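Local coordinates for protein chaperone SycD (Chlamydia pneumoniae, PDB 4NRH) that probably acts as a type III secretion chaperone of the LcrH/SycD family, forming a complex with the gatekeeper CopN that directs secretion of translocator proteins, at residues 53-56 against 57-61; 165-168 against 169-173. One frame throughout, in Å; residues are numbered along the deposited sequence.

Interaction 1: 53-56 against 57-61; sequences FKIS and SEDLE
Ser56 meets Asp59 and Leu60 in a worked example of helix N-capping: the last loop residue closes the first turn of helix 57-72. Its OG accepts a hydrogen bond from Asp59 N at 3.2 Å, with an N-H...O angle of 147°. Chi1 of 69° sets this hydroxyl between the backbone N and the carbonyl carbon, from where it can bend back over the opening turn. Ser56 O meanwhile takes the regular helical bond from Leu60 N at 3.3 Å and receives a second, weak one from Asp59 N. The Asp59 amide thus reaches both oxygens of the capping serine, the carbonyl only weakly.

The tightly packed part is apolar: Ile55 and Leu60 are both buried. A single methyl of Ile55, CG2, touches two helix residues: it meets Leu60 CD2 at 3.8 Å, the two side chains crossing at about a right angle, and Asp59 CB at 3.7 Å. Phe89 of helix 76-89 packs on both Ile55 and Leu60, and Ile17 of helix 9-19 also meets Ile55. Just before Ile55, Lys54, with positive phi, is the C' residue of the Schellman motif that ends helix 49-52, so one helix stops and the next starts within a few residues.

The solvent side is looser. Exposed Glu58 bends at chi2 (91°) and lays OE1 3.3 Å from Ser56 CB, while the hydroxyl of exposed Ser57 donates to that oxygen from above the carboxylate plane. The Asp59 carboxylate has a partner of its own: OD1 is hydrogen-bonded to His9 NE2, and OD2 lies 2.9 Å from Ser56 OG.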
loop_
_atom_site.group_PDB
_atom_site.type_symbol
_atom_site.label_atom_id
_atom_site.label_comp_id
_atom_site.label_asym_id
_atom_site.label_seq_id
_atom_site.Cartn_x
_atom_site.Cartn_y
_atom_site.Cartn_z
ATOM N N PHE D 53 -4.203 -10.164 -11.024
ATOM C CA PHE D 53 -4.940 -10.530 -9.817
ATOM C C PHE D 53 -5.945 -11.645 -10.084
ATOM O O PHE D 53 -6.738 -11.997 -9.207
ATOM C CB PHE D 53 -5.657 -9.310 -9.235
ATOM C CG PHE D 53 -4.730 -8.265 -8.682
ATOM C CD1 PHE D 53 -3.645 -8.628 -7.901
ATOM C CD2 PHE D 53 -4.941 -6.921 -8.947
ATOM C CE1 PHE D 53 -2.789 -7.669 -7.391
ATOM C CE2 PHE D 53 -4.086 -5.958 -8.441
ATOM C CZ PHE D 53 -3.010 -6.333 -7.661
ATOM N N LYS D 54 -5.905 -12.189 -11.298
ATOM C CA LYS D 54 -6.762 -13.303 -11.703
ATOM C C LYS D 54 -8.245 -12.994 -11.515
ATOM O O LYS D 54 -9.003 -13.824 -11.012
ATOM C CB LYS D 54 -6.389 -14.576 -10.938
ATOM C CG LYS D 54 -4.927 -14.972 -11.074
ATOM C CD LYS D 54 -4.572 -15.262 -12.524
ATOM C CE LYS D 54 -5.339 -16.460 -13.056
ATOM N NZ LYS D 54 -5.015 -16.735 -14.482
ATOM N N ILE D 55 -8.651 -11.797 -11.922
ATOM C CA ILE D 55 -10.045 -11.386 -11.829
ATOM C C ILE D 55 -10.784 -11.736 -13.116
ATOM O O ILE D 55 -10.349 -11.372 -14.208
ATOM C CB ILE D 55 -10.173 -9.875 -11.558
ATOM C CG1 ILE D 55 -9.414 -9.493 -10.287
ATOM C CG2 ILE D 55 -11.636 -9.472 -11.451
ATOM C CD1 ILE D 55 -9.370 -8.002 -10.029
ATOM N N SER D 56 -11.895 -12.455 -12.992
ATOM C CA SER D 56 -12.673 -12.839 -14.163
ATOM C C SER D 56 -13.414 -11.632 -14.723
ATOM O O SER D 56 -13.705 -10.682 -13.995
ATOM C CB SER D 56 -13.660 -13.953 -13.819
ATOM O OG SER D 56 -14.686 -13.479 -12.963
ATOM N N SER D 57 -13.717 -11.670 -16.017
ATOM C CA SER D 57 -14.436 -10.581 -16.666
ATOM C C SER D 57 -15.860 -10.483 -16.132
ATOM O O SER D 57 -16.468 -9.413 -16.148
ATOM C CB SER D 57 -14.450 -10.773 -18.183
ATOM O OG SER D 57 -15.322 -11.827 -18.555
ATOM N N GLU D 58 -16.387 -11.609 -15.662
ATOM C CA GLU D 58 -17.696 -11.637 -15.024
ATOM C C GLU D 58 -17.675 -10.842 -13.721
ATOM O O GLU D 58 -18.644 -10.160 -13.385
ATOM C CB GLU D 58 -18.138 -13.078 -14.758
ATOM C CG GLU D 58 -18.226 -13.948 -16.005
ATOM C CD GLU D 58 -16.932 -14.686 -16.299
ATOM O OE1 GLU D 58 -15.865 -14.037 -16.328
ATOM O OE2 GLU D 58 -16.984 -15.917 -16.504
ATOM N N ASP D 59 -16.568 -10.943 -12.991
ATOM C CA ASP D 59 -16.392 -10.194 -11.750
ATOM C C ASP D 59 -16.390 -8.690 -11.999
ATOM O O ASP D 59 -17.004 -7.930 -11.250
ATOM C CB ASP D 59 -15.100 -10.612 -11.046
ATOM C CG ASP D 59 -15.213 -11.967 -10.376
ATOM O OD1 ASP D 59 -16.344 -12.362 -10.020
ATOM O OD2 ASP D 59 -14.173 -12.637 -10.204
ATOM N N LEU D 60 -15.690 -8.263 -13.046
ATOM C CA LEU D 60 -15.620 -6.846 -13.388
ATOM C C LEU D 60 -16.977 -6.325 -13.843
ATOM O O LEU D 60 -17.326 -5.172 -13.585
ATOM C CB LEU D 60 -14.573 -6.598 -14.475
ATOM C CG LEU D 60 -13.106 -6.755 -14.069
ATOM C CD1 LEU D 60 -12.196 -6.190 -15.146
ATOM C CD2 LEU D 60 -12.840 -6.078 -12.734
ATOM N N GLU D 61 -17.735 -7.176 -14.527
ATOM C CA GLU D 61 -19.068 -6.807 -14.987
ATOM C C GLU D 61 -19.998 -6.536 -13.809
ATOM O O GLU D 61 -20.790 -5.594 -13.841
ATOM C CB GLU D 61 -19.655 -7.894 -15.886
ATOM C CG GLU D 61 -20.970 -7.501 -16.541
ATOM C CD GLU D 61 -20.873 -6.203 -17.323
ATOM O OE1 GLU D 61 -19.859 -5.997 -18.022
ATOM O OE2 GLU D 61 -21.812 -5.385 -17.237
#

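Interaction 2: 165-168 against 169-173; sequences NELK and EEILD
Asn165 and Glu169, one helical turn apart, set their flat ends at a steep angle: the amide and carboxylate planes are 70° apart. Asn165 ND2 stands 3.5 Å from Glu169 OE2 and almost as near to Glu169 CG, so the amide nitrogen lies beside the bent glutamate chain as much as beside its charged end. Glu169 CG also rests on Asn165 O at 3.2 Å, the same carbonyl that accepts the hydrogen bond from Glu169 N.

On the buried side Leu167 and Ile171 meet obliquely, branch against branch. Leu167 CD2 touches Ile171 CG1 at 3.9 Å. With CG1 beside the backbone N (chi1 -60°), this branch of Ile171 also lies against Leu167 O, 3.3 Å away. Leu172 folds its CG back to 3.4 Å from Lys168 O.

This is ordinary i to i+4 packing within a terminal helix. Leu167 faces Tyr129 and Tyr132 of helix 129-140, whereas Ile171, Leu172 and Lys168, the last with its chain fully extended, all touch Trp155 of helix 147-158.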
loop_
_atom_site.group_PDB
_atom_site.type_symbol
_atom_site.label_atom_id
_atom_site.label_comp_id
_atom_site.label_asym_id
_atom_site.label_seq_id
_atom_site.Cartn_x
_atom_site.Cartn_y
_atom_site.Cartn_z
ATOM N N ASN D 165 -27.263 8.403 -36.833
ATOM C CA ASN D 165 -28.038 9.438 -37.512
ATOM C C ASN D 165 -28.603 10.483 -36.558
ATOM O O ASN D 165 -28.599 11.674 -36.870
ATOM C CB ASN D 165 -29.177 8.815 -38.318
ATOM C CG ASN D 165 -29.916 9.837 -39.161
ATOM O OD1 ASN D 165 -29.476 10.192 -40.255
ATOM N ND2 ASN D 165 -31.047 10.314 -38.655
ATOM N N GLU D 166 -29.103 10.033 -35.409
ATOM C CA GLU D 166 -29.622 10.936 -34.385
ATOM C C GLU D 166 -28.594 12.001 -34.014
ATOM O O GLU D 166 -28.941 13.161 -33.785
ATOM C CB GLU D 166 -30.043 10.157 -33.137
ATOM C CG GLU D 166 -31.420 9.520 -33.240
ATOM C CD GLU D 166 -31.831 8.804 -31.967
ATOM O OE1 GLU D 166 -30.939 8.428 -31.179
ATOM O OE2 GLU D 166 -33.048 8.620 -31.756
ATOM N N LEU D 167 -27.329 11.598 -33.955
ATOM C CA LEU D 167 -26.238 12.521 -33.665
ATOM C C LEU D 167 -25.946 13.414 -34.869
ATOM O O LEU D 167 -25.678 14.607 -34.715
ATOM C CB LEU D 167 -24.976 11.752 -33.263
ATOM C CG LEU D 167 -24.153 12.278 -32.082
ATOM C CD1 LEU D 167 -22.832 11.525 -31.980
ATOM C CD2 LEU D 167 -23.911 13.780 -32.173
ATOM N N LYS D 168 -25.991 12.829 -36.063
ATOM C CA LYS D 168 -25.755 13.572 -37.299
ATOM C C LYS D 168 -26.739 14.729 -37.447
ATOM O O LYS D 168 -26.366 15.822 -37.877
ATOM C CB LYS D 168 -25.849 12.644 -38.513
ATOM C CG LYS D 168 -25.738 13.366 -39.848
ATOM C CD LYS D 168 -25.864 12.409 -41.023
ATOM C CE LYS D 168 -25.653 13.136 -42.343
ATOM N NZ LYS D 168 -25.865 12.244 -43.517
ATOM N N GLU D 169 -27.994 14.480 -37.089
ATOM C CA GLU D 169 -29.026 15.511 -37.125
ATOM C C GLU D 169 -28.678 16.659 -36.183
ATOM O O GLU D 169 -28.786 17.830 -36.547
ATOM C CB GLU D 169 -30.390 14.922 -36.751
ATOM C CG GLU D 169 -30.883 13.823 -37.680
ATOM C CD GLU D 169 -31.448 14.361 -38.981
ATOM O OE1 GLU D 169 -31.578 15.596 -39.114
ATOM O OE2 GLU D 169 -31.767 13.545 -39.871
ATOM N N GLU D 170 -28.267 16.308 -34.968
ATOM C CA GLU D 170 -27.931 17.288 -33.941
ATOM C C GLU D 170 -26.788 18.213 -34.354
ATOM O O GLU D 170 -26.860 19.424 -34.148
ATOM C CB GLU D 170 -27.572 16.578 -32.634
ATOM C CG GLU D 170 -27.240 17.518 -31.483
ATOM C CD GLU D 170 -28.449 18.291 -30.991
ATOM O OE1 GLU D 170 -29.588 17.855 -31.257
ATOM O OE2 GLU D 170 -28.259 19.337 -30.335
ATOM N N ILE D 171 -25.742 17.641 -34.943
ATOM C CA ILE D 171 -24.573 18.418 -35.347
ATOM C C ILE D 171 -24.947 19.405 -36.451
ATOM O O ILE D 171 -24.467 20.540 -36.471
ATOM C CB ILE D 171 -23.426 17.504 -35.826
ATOM C CG1 ILE D 171 -23.002 16.557 -34.702
ATOM C CG2 ILE D 171 -22.238 18.330 -36.300
ATOM C CD1 ILE D 171 -21.852 15.645 -35.065
ATOM N N LEU D 172 -25.813 18.966 -37.359
ATOM C CA LEU D 172 -26.376 19.851 -38.372
ATOM C C LEU D 172 -27.161 20.979 -37.710
ATOM O O LEU D 172 -27.065 22.138 -38.113
ATOM C CB LEU D 172 -27.277 19.075 -39.334
ATOM C CG LEU D 172 -26.581 18.142 -40.326
ATOM C CD1 LEU D 172 -27.597 17.268 -41.046
ATOM C CD2 LEU D 172 -25.751 18.938 -41.321
ATOM N N ASP D 173 -27.940 20.623 -36.692
ATOM C CA ASP D 173 -28.758 21.586 -35.962
ATOM C C ASP D 173 -27.891 22.595 -35.212
ATOM O O ASP D 173 -28.253 23.765 -35.085
ATOM C CB ASP D 173 -29.687 20.861 -34.985
ATOM C CG ASP D 173 -30.695 21.791 -34.340
ATOM O OD1 ASP D 173 -31.072 22.799 -34.975
ATOM O OD2 ASP D 173 -31.109 21.515 -33.194
#

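Interactions 1 and 2 lie in series along the chain, about a hundred residues apart, and illustrate two kinds of local helix contact: 53-56 with 57-61 starts a helix, while 165-168 with 169-173 runs along successive turns of a single helix. Their centres are 37 Å apart, their nearest atoms about 22 Å, and they do not touch. They lie on opposite sides of the chain's centre, with the succession of helices of this all-helical chaperone, including a tetratricopeptide repeat, running between them. Interaction 1 packs on helices 9-19 and 76-89, interaction 2 on helices 129-140 and 147-158. The other protein chain of the assembly touches neither, so both contacts belong to the chaperone's own scaffold.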